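Local coordinates for thymocyte nuclear protein 1 (Leishmania major, PDB 2AR1) that is of unknown function but carries an EVE domain of the PUA clan, so it may bind a modified nucleic acid base, as relatives of this fold do, at residues His20-Lys25 with Val61-Leu66; Asn49-Asn54 with Arg147-Gln152; Leu86-Phe91 with Trp112-Val117. All blocks are in the same frame, centred on the assembly; numbering follows the deposited sequence.

Contact 1 of 3, residues His20-Lys25 with Val61-Leu66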
loop_
_atom_site.group_PDB
_atom_site.type_symbol
_atom_site.label_atom_id
_atom_site.label_comp_id
_atom_site.label_asym_id
_atom_site.label_seq_id
_atom_site.Cartn_x
_atom_site.Cartn_y
_atom_site.Cartn_z
ATOM N N HIS A 20 -5.996 -8.123 -9.185
ATOM C CA HIS A 20 -4.603 -7.667 -9.266
ATOM C C HIS A 20 -4.004 -7.392 -7.893
ATOM O O HIS A 20 -4.709 -7.408 -6.867
ATOM C CB HIS A 20 -4.508 -6.491 -10.199
ATOM C CG HIS A 20 -5.007 -6.815 -11.564
ATOM N ND1 HIS A 20 -4.503 -7.857 -12.312
ATOM C CD2 HIS A 20 -6.085 -6.352 -12.239
ATOM C CE1 HIS A 20 -5.204 -7.963 -13.439
ATOM N NE2 HIS A 20 -6.177 -7.070 -13.412
ATOM N N TYR A 21 -2.709 -7.161 -7.850
ATOM C CA TYR A 21 -1.984 -7.183 -6.588
ATOM C C TYR A 21 -1.143 -5.963 -6.509
ATOM O O TYR A 21 -0.547 -5.544 -7.548
ATOM C CB TYR A 21 -1.054 -8.438 -6.460
ATOM C CG TYR A 21 -1.823 -9.705 -6.900
ATOM C CD1 TYR A 21 -1.829 -10.113 -8.210
ATOM C CD2 TYR A 21 -2.471 -10.550 -5.964
ATOM C CE1 TYR A 21 -2.488 -11.243 -8.663
ATOM C CE2 TYR A 21 -3.099 -11.652 -6.402
ATOM C CZ TYR A 21 -3.158 -12.021 -7.734
ATOM O OH TYR A 21 -3.875 -13.159 -8.141
ATOM N N TRP A 22 -0.990 -5.430 -5.303
ATOM C CA TRP A 22 -0.222 -4.174 -5.067
ATOM C C TRP A 22 0.463 -4.172 -3.731
ATOM O O TRP A 22 0.079 -4.923 -2.821
ATOM C CB TRP A 22 -1.179 -2.980 -5.074
ATOM C CG TRP A 22 -2.089 -2.948 -6.296
ATOM C CD1 TRP A 22 -3.311 -3.533 -6.412
ATOM C CD2 TRP A 22 -1.838 -2.296 -7.568
ATOM N NE1 TRP A 22 -3.848 -3.274 -7.668
ATOM C CE2 TRP A 22 -2.958 -2.515 -8.379
ATOM C CE3 TRP A 22 -0.772 -1.526 -8.063
ATOM C CZ2 TRP A 22 -3.039 -2.034 -9.660
ATOM C CZ3 TRP A 22 -0.855 -1.051 -9.301
ATOM C CH2 TRP A 22 -1.989 -1.286 -10.112
ATOM N N LEU A 23 1.420 -3.259 -3.640
ATOM C CA LEU A 23 2.024 -2.996 -2.358
ATOM C C LEU A 23 1.833 -1.510 -2.015
ATOM O O LEU A 23 2.203 -0.614 -2.826
ATOM C CB LEU A 23 3.516 -3.395 -2.416
ATOM C CG LEU A 23 4.394 -3.213 -1.207
ATOM C CD1 LEU A 23 5.573 -4.174 -1.145
ATOM C CD2 LEU A 23 4.892 -1.785 -0.963
ATOM N N LEU A 24 1.433 -1.241 -0.792
ATOM C CA LEU A 24 1.224 0.110 -0.320
ATOM C C LEU A 24 2.158 0.323 0.863
ATOM O O LEU A 24 2.122 -0.439 1.855
ATOM C CB LEU A 24 -0.248 0.303 0.078
ATOM C CG LEU A 24 -1.151 0.670 -1.105
ATOM C CD1 LEU A 24 -0.966 -0.294 -2.248
ATOM C CD2 LEU A 24 -2.603 0.669 -0.643
ATOM N N LYS A 25 2.960 1.367 0.819
ATOM C CA LYS A 25 3.890 1.710 1.896
ATOM C C LYS A 25 3.213 2.666 2.880
ATOM O O LYS A 25 2.462 3.572 2.465
ATOM C CB LYS A 25 5.129 2.397 1.314
ATOM C CG LYS A 25 5.993 1.500 0.520
ATOM C CD LYS A 25 7.297 2.182 0.292
ATOM C CE LYS A 25 7.888 1.862 -1.005
ATOM N NZ LYS A 25 9.256 2.556 -0.959
ATOM N N VAL A 61 -11.713 -2.731 -7.430
ATOM C CA VAL A 61 -12.300 -3.274 -6.183
ATOM C C VAL A 61 -11.954 -4.744 -6.153
ATOM O O VAL A 61 -12.003 -5.420 -7.165
ATOM C CB VAL A 61 -13.814 -2.978 -6.059
ATOM C CG1 VAL A 61 -14.441 -3.627 -4.792
ATOM C CG2 VAL A 61 -14.070 -1.499 -6.046
ATOM N N GLY A 62 -11.566 -5.222 -4.972
ATOM C CA GLY A 62 -11.176 -6.618 -4.809
ATOM C C GLY A 62 -9.699 -6.883 -4.994
ATOM O O GLY A 62 -9.171 -7.950 -4.620
ATOM N N ASP A 63 -8.985 -5.946 -5.617
ATOM C CA ASP A 63 -7.533 -6.089 -5.640
ATOM C C ASP A 63 -6.813 -6.276 -4.257
ATOM O O ASP A 63 -7.199 -5.699 -3.205
ATOM C CB ASP A 63 -6.912 -4.880 -6.362
ATOM C CG ASP A 63 -7.033 -4.926 -7.864
ATOM O OD1 ASP A 63 -7.619 -5.867 -8.480
ATOM O OD2 ASP A 63 -6.634 -3.899 -8.474
ATOM N N LYS A 64 -5.781 -7.094 -4.307
ATOM C CA LYS A 64 -5.122 -7.537 -3.050
ATOM C C LYS A 64 -4.010 -6.569 -2.785
ATOM O O LYS A 64 -3.360 -6.092 -3.717
ATOM C CB LYS A 64 -4.651 -8.989 -3.193
ATOM C CG LYS A 64 -5.690 -10.038 -3.358
ATOM C CD LYS A 64 -6.682 -9.966 -2.225
ATOM C CE LYS A 64 -7.252 -11.284 -1.749
ATOM N NZ LYS A 64 -7.596 -11.121 -0.293
ATOM N N VAL A 65 -3.689 -6.332 -1.508
ATOM C CA VAL A 65 -2.716 -5.350 -1.104
ATOM C C VAL A 65 -1.792 -5.895 -0.004
ATOM O O VAL A 65 -2.290 -6.361 1.030
ATOM C CB VAL A 65 -3.445 -4.111 -0.556
ATOM C CG1 VAL A 65 -2.481 -3.207 0.135
ATOM C CG2 VAL A 65 -4.096 -3.364 -1.627
ATOM N N LEU A 66 -0.491 -5.838 -0.234
ATOM C CA LEU A 66 0.603 -6.012 0.812
ATOM C C LEU A 66 0.713 -4.715 1.536
ATOM O O LEU A 66 0.990 -3.677 0.945
ATOM C CB LEU A 66 1.911 -6.437 0.187
ATOM C CG LEU A 66 1.854 -7.699 -0.646
ATOM C CD1 LEU A 66 3.090 -7.941 -1.471
ATOM C CD2 LEU A 66 1.495 -8.886 0.202
#
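Four main-chain hydrogen bonds and one carboxylate join H20-K25 to V61-L66. The backbone bonds follow a parallel register that pairs Y21 with K64, W22 with V65 and L23 with L66: K64 N gives to H20 O, W22 N to K64 O, L66 N to W22 O and L24 N to L66 O. Of these four, W22 N to K64 O is the most bent, 136° at its hydrogen.

D63 spreads its two oxygens over two donors. OD1 takes H20 N at 2.9 Å and OD2 takes W22 NE1 at 3.0 Å, both arriving from above the carboxylate plane. W22 CG stands anti to its carbonyl carbon (chi1 -51°), which brings NE1 round to D63 though the side chain starts toward the sheet face. OD2 lies close to the ring plane (N-H...O 169°), so the bond favours this turn of the indole. S60 N also donates to OD2.

Apolar contact is thinner. L24 CD2 meets V65 CG1 at 4.0 Å, the side chains crossing at about a right angle, while K64 CB lies 3.9 Å from Y21 CD2.

Both are inner strands of the mixed sheet: 151-154 flanks 21-26, 76-89 flanks 64-69, and helix 156-169 packs against Y21, K64 and L66.

Contact 2 of 3, residues Asn49-Asn54 with Arg147-Gln152. Unlike the reference sequence in segment 147-152: R147 (reference Ser).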
loop_
_atom_site.group_PDB
_atom_site.type_symbol
_atom_site.label_atom_id
_atom_site.label_comp_id
_atom_site.label_asym_id
_atom_site.label_seq_id
_atom_site.Cartn_x
_atom_site.Cartn_y
_atom_site.Cartn_z
ATOM N N ASN A 49 3.001 11.371 -4.726
ATOM C CA ASN A 49 3.851 11.001 -5.853
ATOM C C ASN A 49 2.893 10.666 -6.958
ATOM O O ASN A 49 1.978 9.884 -6.814
ATOM C CB ASN A 49 4.709 9.798 -5.486
ATOM C CG ASN A 49 5.522 9.256 -6.619
ATOM O OD1 ASN A 49 5.122 8.285 -7.232
ATOM N ND2 ASN A 49 6.686 9.803 -6.833
ATOM N N TYR A 50 3.124 11.264 -8.137
ATOM C CA TYR A 50 2.143 11.121 -9.189
ATOM C C TYR A 50 2.051 9.696 -9.824
ATOM O O TYR A 50 0.990 9.224 -10.244
ATOM C CB TYR A 50 2.505 12.113 -10.329
ATOM C CG TYR A 50 2.477 13.580 -9.933
ATOM C CD1 TYR A 50 1.293 14.212 -9.632
ATOM C CD2 TYR A 50 3.695 14.364 -9.901
ATOM C CE1 TYR A 50 1.256 15.539 -9.274
ATOM C CE2 TYR A 50 3.673 15.707 -9.511
ATOM C CZ TYR A 50 2.438 16.293 -9.209
ATOM O OH TYR A 50 2.403 17.622 -8.845
ATOM N N ALA A 51 3.185 9.040 -9.955
ATOM C CA ALA A 51 3.228 7.637 -10.388
ATOM C C ALA A 51 2.437 6.790 -9.432
ATOM O O ALA A 51 1.613 5.979 -9.876
ATOM C CB ALA A 51 4.675 7.129 -10.469
ATOM N N ALA A 52 2.618 6.989 -8.119
ATOM C CA ALA A 52 1.831 6.232 -7.133
ATOM C C ALA A 52 0.329 6.522 -7.229
ATOM O O ALA A 52 -0.549 5.629 -7.077
ATOM C CB ALA A 52 2.326 6.567 -5.798
ATOM N N ARG A 53 0.016 7.796 -7.380
ATOM C CA ARG A 53 -1.345 8.236 -7.617
ATOM C C ARG A 53 -1.989 7.499 -8.818
ATOM O O ARG A 53 -3.171 7.109 -8.797
ATOM C CB ARG A 53 -1.358 9.755 -7.840
ATOM C CG ARG A 53 -2.789 10.281 -8.096
ATOM C CD ARG A 53 -2.910 11.487 -8.880
ATOM N NE ARG A 53 -2.775 11.200 -10.292
ATOM C CZ ARG A 53 -3.200 11.982 -11.283
ATOM N NH1 ARG A 53 -3.822 13.129 -11.061
ATOM N NH2 ARG A 53 -2.964 11.616 -12.517
ATOM N N ASN A 54 -1.211 7.396 -9.906
ATOM C CA ASN A 54 -1.679 6.741 -11.116
ATOM C C ASN A 54 -1.884 5.242 -10.902
ATOM O O ASN A 54 -2.881 4.669 -11.396
ATOM C CB ASN A 54 -0.695 7.049 -12.235
ATOM C CG ASN A 54 -0.943 8.406 -12.821
ATOM O OD1 ASN A 54 -1.967 9.005 -12.507
ATOM N ND2 ASN A 54 -0.041 8.908 -13.674
ATOM N N ARG A 147 12.104 3.940 -5.432
ATOM C CA ARG A 147 12.013 4.296 -4.017
ATOM C C ARG A 147 10.876 5.251 -3.650
ATOM O O ARG A 147 10.211 5.034 -2.632
ATOM C CB ARG A 147 13.387 4.724 -3.501
ATOM C CG ARG A 147 14.359 3.535 -3.613
ATOM C CD ARG A 147 15.358 3.606 -4.763
ATOM N NE ARG A 147 16.501 2.759 -4.392
ATOM C CZ ARG A 147 17.702 3.192 -3.997
ATOM N NH1 ARG A 147 18.013 4.489 -3.972
ATOM N NH2 ARG A 147 18.629 2.307 -3.651
ATOM N N ARG A 148 10.547 6.199 -4.519
ATOM C CA ARG A 148 9.490 7.186 -4.195
ATOM C C ARG A 148 8.071 6.626 -4.450
ATOM O O ARG A 148 7.021 7.242 -4.115
ATOM C CB ARG A 148 9.723 8.583 -4.843
ATOM C CG ARG A 148 10.719 8.724 -6.037
ATOM C CD ARG A 148 10.020 8.998 -7.396
ATOM N NE ARG A 148 9.417 7.785 -7.964
ATOM C CZ ARG A 148 8.587 7.740 -9.013
ATOM N NH1 ARG A 148 8.200 8.852 -9.658
ATOM N NH2 ARG A 148 8.139 6.547 -9.406
ATOM N N LEU A 149 8.054 5.408 -4.966
ATOM C CA LEU A 149 6.831 4.832 -5.448
ATOM C C LEU A 149 6.168 4.179 -4.279
ATOM O O LEU A 149 6.500 3.044 -3.937
ATOM C CB LEU A 149 7.140 3.823 -6.555
ATOM C CG LEU A 149 5.911 3.325 -7.307
ATOM C CD1 LEU A 149 5.177 4.484 -8.052
ATOM C CD2 LEU A 149 6.352 2.237 -8.262
ATOM N N SER A 150 5.200 4.864 -3.689
ATOM C CA SER A 150 4.557 4.367 -2.438
ATOM C C SER A 150 3.375 3.472 -2.694
ATOM O O SER A 150 2.823 2.875 -1.755
ATOM C CB SER A 150 4.069 5.514 -1.584
ATOM O OG SER A 150 3.342 6.422 -2.332
ATOM N N VAL A 151 2.967 3.377 -3.951
ATOM C CA VAL A 151 1.905 2.470 -4.381
ATOM C C VAL A 151 2.455 1.713 -5.598
ATOM O O VAL A 151 2.696 2.349 -6.638
ATOM C CB VAL A 151 0.608 3.187 -4.714
ATOM C CG1 VAL A 151 -0.397 2.195 -5.211
ATOM C CG2 VAL A 151 0.007 3.918 -3.538
ATOM N N GLN A 152 2.716 0.419 -5.483
ATOM C CA GLN A 152 3.444 -0.375 -6.464
ATOM C C GLN A 152 2.676 -1.594 -6.962
ATOM O O GLN A 152 2.005 -2.280 -6.162
ATOM C CB GLN A 152 4.796 -0.829 -5.888
ATOM C CG GLN A 152 5.497 0.186 -5.016
ATOM C CD GLN A 152 6.693 -0.410 -4.341
ATOM O OE1 GLN A 152 6.819 -1.659 -4.272
ATOM N NE2 GLN A 152 7.563 0.453 -3.799
#
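This contact seats the N-terminal turn of helix 50-58, opened by an N-cap asparagine, against the loop that leads into edge strand 151-154 of the EVE-domain sheet. The cap N49 and the helix residues A51 and A52 meet R148, L149, S150 and V151. No hydrogen bond crosses between the segments, which meet by apolar packing and by an amide set over a guanidinium.

The cap itself is local: A52 N donates to N49 OD1 at 3.0 Å. With CG anti to the backbone N (chi1 174°), the N49 amide turns back to the first turn of the helix and at the same time faces R148. Amide and guanidinium planes stand at 90°, and the amide sits over one face of the guanidinium, OD1 3.9 Å above its centre. N49 ND2 comes to 3.3 Å from R148 NH1, but both are donors and no bond joins them.

Deeper in, one methyl of L149 lies against A51 and A52. Its CD1 is 3.6 Å from A51 CB and equally near A52 N, beside the capping bond. At A52 the backbones are close, A52 and V151 CA atoms 4.7 Å apart, and V151 CB is 3.9 Å from A52 CB; V47 and M59 pack on this buried end. V151 O is tied back to the same helix by N55 ND2.

On the side away from the helix Q152 NE2 gives to L149 O at 2.8 Å. On the helix side, S150 OG ends 3.6 Å from A52 CB.

Contact 3 of 3, residues Leu86-Phe91 with Trp112-Val117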
loop_
_atom_site.group_PDB
_atom_site.type_symbol
_atom_site.label_atom_id
_atom_site.label_comp_id
_atom_site.label_asym_id
_atom_site.label_seq_id
_atom_site.Cartn_x
_atom_site.Cartn_y
_atom_site.Cartn_z
ATOM N N LEU A 86 -13.063 2.364 -5.603
ATOM C CA LEU A 86 -12.224 2.981 -6.593
ATOM C C LEU A 86 -11.790 4.407 -6.263
ATOM O O LEU A 86 -12.445 5.095 -5.522
ATOM C CB LEU A 86 -12.977 3.024 -7.907
ATOM C CG LEU A 86 -13.345 1.730 -8.622
ATOM C CD1 LEU A 86 -14.107 2.076 -9.843
ATOM C CD2 LEU A 86 -12.125 0.952 -8.995
ATOM N N ALA A 87 -10.724 4.859 -6.932
ATOM C CA ALA A 87 -10.087 6.126 -6.629
ATOM C C ALA A 87 -11.022 7.348 -6.719
ATOM O O ALA A 87 -11.898 7.457 -7.612
ATOM C CB ALA A 87 -8.850 6.307 -7.503
ATOM N N TYR A 88 -10.935 8.206 -5.710
ATOM C CA TYR A 88 -11.681 9.418 -5.651
ATOM C C TYR A 88 -10.771 10.495 -5.114
ATOM O O TYR A 88 -9.670 10.201 -4.676
ATOM C CB TYR A 88 -12.916 9.235 -4.760
ATOM C CG TYR A 88 -12.686 8.818 -3.311
ATOM C CD1 TYR A 88 -12.444 7.501 -2.977
ATOM C CD2 TYR A 88 -12.791 9.757 -2.285
ATOM C CE1 TYR A 88 -12.258 7.121 -1.640
ATOM C CE2 TYR A 88 -12.580 9.395 -0.954
ATOM C CZ TYR A 88 -12.341 8.069 -0.654
ATOM O OH TYR A 88 -12.171 7.694 0.698
ATOM N N ASP A 89 -11.233 11.735 -5.121
ATOM C CA ASP A 89 -10.376 12.870 -4.758
ATOM C C ASP A 89 -9.880 12.764 -3.338
ATOM O O ASP A 89 -10.669 12.459 -2.430
ATOM C CB ASP A 89 -11.088 14.200 -4.956
ATOM C CG ASP A 89 -11.060 14.672 -6.403
ATOM O OD1 ASP A 89 -10.879 13.870 -7.373
ATOM O OD2 ASP A 89 -11.175 15.895 -6.538
ATOM N N ASP A 90 -8.573 12.937 -3.154
ATOM C CA ASP A 90 -7.978 12.919 -1.816
ATOM C C ASP A 90 -8.158 14.278 -1.165
ATOM O O ASP A 90 -7.327 15.172 -1.312
ATOM C CB ASP A 90 -6.498 12.576 -1.853
ATOM C CG ASP A 90 -5.901 12.523 -0.490
ATOM O OD1 ASP A 90 -6.607 12.894 0.448
ATOM O OD2 ASP A 90 -4.754 12.140 -0.397
ATOM N N PHE A 91 -9.225 14.420 -0.380
ATOM C CA PHE A 91 -9.532 15.673 0.296
ATOM C C PHE A 91 -8.514 16.152 1.351
ATOM O O PHE A 91 -8.591 17.308 1.758
ATOM C CB PHE A 91 -10.947 15.629 0.902
ATOM C CG PHE A 91 -11.161 14.448 1.774
ATOM C CD1 PHE A 91 -10.479 14.343 2.983
ATOM C CD2 PHE A 91 -11.980 13.416 1.380
ATOM C CE1 PHE A 91 -10.630 13.238 3.818
ATOM C CE2 PHE A 91 -12.149 12.293 2.205
ATOM C CZ PHE A 91 -11.434 12.195 3.428
ATOM N N TRP A 112 -4.815 14.924 -6.594
ATOM C CA TRP A 112 -4.576 13.772 -5.734
ATOM C C TRP A 112 -5.829 12.907 -5.604
ATOM O O TRP A 112 -6.973 13.406 -5.460
ATOM C CB TRP A 112 -3.990 14.223 -4.395
ATOM C CG TRP A 112 -2.762 15.028 -4.590
ATOM C CD1 TRP A 112 -2.606 16.322 -4.282
ATOM C CD2 TRP A 112 -1.536 14.600 -5.211
ATOM N NE1 TRP A 112 -1.330 16.750 -4.650
ATOM C CE2 TRP A 112 -0.645 15.693 -5.168
ATOM C CE3 TRP A 112 -1.072 13.377 -5.699
ATOM C CZ2 TRP A 112 0.692 15.627 -5.661
ATOM C CZ3 TRP A 112 0.240 13.314 -6.212
ATOM C CH2 TRP A 112 1.104 14.439 -6.177
ATOM N N LYS A 113 -5.603 11.603 -5.709
ATOM C CA LYS A 113 -6.678 10.604 -5.717
ATOM C C LYS A 113 -6.357 9.494 -4.738
ATOM O O LYS A 113 -5.165 9.248 -4.420
ATOM C CB LYS A 113 -6.864 10.008 -7.117
ATOM C CG LYS A 113 -7.027 10.999 -8.178
ATOM C CD LYS A 113 -8.293 11.797 -8.046
ATOM C CE LYS A 113 -8.423 12.638 -9.292
ATOM N NZ LYS A 113 -8.821 14.054 -9.027
ATOM N N MET A 114 -7.392 8.811 -4.236
ATOM C CA MET A 114 -7.134 7.724 -3.324
ATOM C C MET A 114 -8.259 6.701 -3.379
ATOM O O MET A 114 -9.411 7.036 -3.615
ATOM C CB MET A 114 -7.014 8.240 -1.910
ATOM C CG MET A 114 -8.257 8.815 -1.354
ATOM S SD MET A 114 -8.063 9.723 0.160
ATOM C CE MET A 114 -9.743 10.234 0.514
ATOM N N VAL A 115 -7.861 5.457 -3.129
ATOM C CA VAL A 115 -8.790 4.350 -2.901
ATOM C C VAL A 115 -9.090 4.179 -1.425
ATOM O O VAL A 115 -8.489 4.849 -0.578
ATOM C CB VAL A 115 -8.293 3.018 -3.484
ATOM C CG1 VAL A 115 -8.019 3.164 -5.006
ATOM C CG2 VAL A 115 -6.976 2.588 -2.836
ATOM N N ASP A 116 -10.139 3.391 -1.163
ATOM C CA ASP A 116 -10.396 2.841 0.211
ATOM C C ASP A 116 -9.917 1.426 0.256
ATOM O O ASP A 116 -10.058 0.691 -0.691
ATOM C CB ASP A 116 -11.872 2.852 0.558
ATOM C CG ASP A 116 -12.416 4.247 0.894
ATOM O OD1 ASP A 116 -11.621 5.235 0.924
ATOM O OD2 ASP A 116 -13.646 4.325 1.139
ATOM N N VAL A 117 -9.352 1.027 1.416
ATOM C CA VAL A 117 -8.912 -0.362 1.577
ATOM C C VAL A 117 -9.515 -0.904 2.842
ATOM O O VAL A 117 -9.917 -0.145 3.715
ATOM C CB VAL A 117 -7.413 -0.562 1.632
ATOM C CG1 VAL A 117 -6.731 -0.145 0.347
ATOM C CG2 VAL A 117 -6.762 0.168 2.797
#
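M114 fills the tight part of this contact, its side chain running out extended between the rings of Y88 and F91. Its methyl CE touches Y88 CE2 at 3.3 Å and sits over the face of F91, 4.0 Å from the ring centroid, a CH-pi contact. F91 is itself exposed; M114 and D90 are the buried part, SD lying 3.5 Å from D90 OD1. The sulfur takes a more distant part in Met-aromatic contacts with both rings. Y88 CG lies between its backbone N and carbonyl carbon (chi1 59°), which lays the ring across M114, whose CG is over one face, offset toward the rim. The hydroxyl reaches D116: OH donates to D116 OD1 at 2.5 Å, meeting the syn side of a carboxylate turned 86° from the ring. P43 of strand 41-43 packs against Y88, M114 and D116.

Beneath these side chains runs an antiparallel strand pair, the end of 76-89 beside the start of 113-128. Y88 and M114 form a hydrogen-bonded pair, N to O in both directions, and D89 with K113 the next, non-hydrogen-bonded pair. D90 N then gives to W112 O at 2.8 Å from well above the carbonyl plane, as the first segment bends out of the strand. The D90 carboxylate is held by R48, T92 and G46 N.

D89 and K113 make the partly exposed, solvent-side edge. They lie side by side, K113 NZ bridging to D89 OD1 at 2.6 Å and also bonding N110 O. Towards exposed L86 the side-chain contact is slight, V115 CG1 lying 3.7 Å from A87 N.

How the contacts relate
All three contacts reach one mixed sheet of six strands, their centres 13 to 14 Å apart. Contact 1 pairs its inner strands 21-26 and 64-69; contact 3 joins 76-89, the next strand after 64-69, to 113-128; contact 2 brings helix 50-58 up to the outer strand 151-154. That strand is bonded to 21-26, L23 N to Q152 O and K25 N to S150 O, which ties contacts 1 and 2 directly. Helix 50-58 spans the gap to contact 3, where Y50 stacks on W112. Along the chain contact 1 closes before contact 3 opens, contact 2 alternates with contact 1, and contact 3 nests inside the loop closed by contact 2, so early and late segments meet at 21-26 and 151-154.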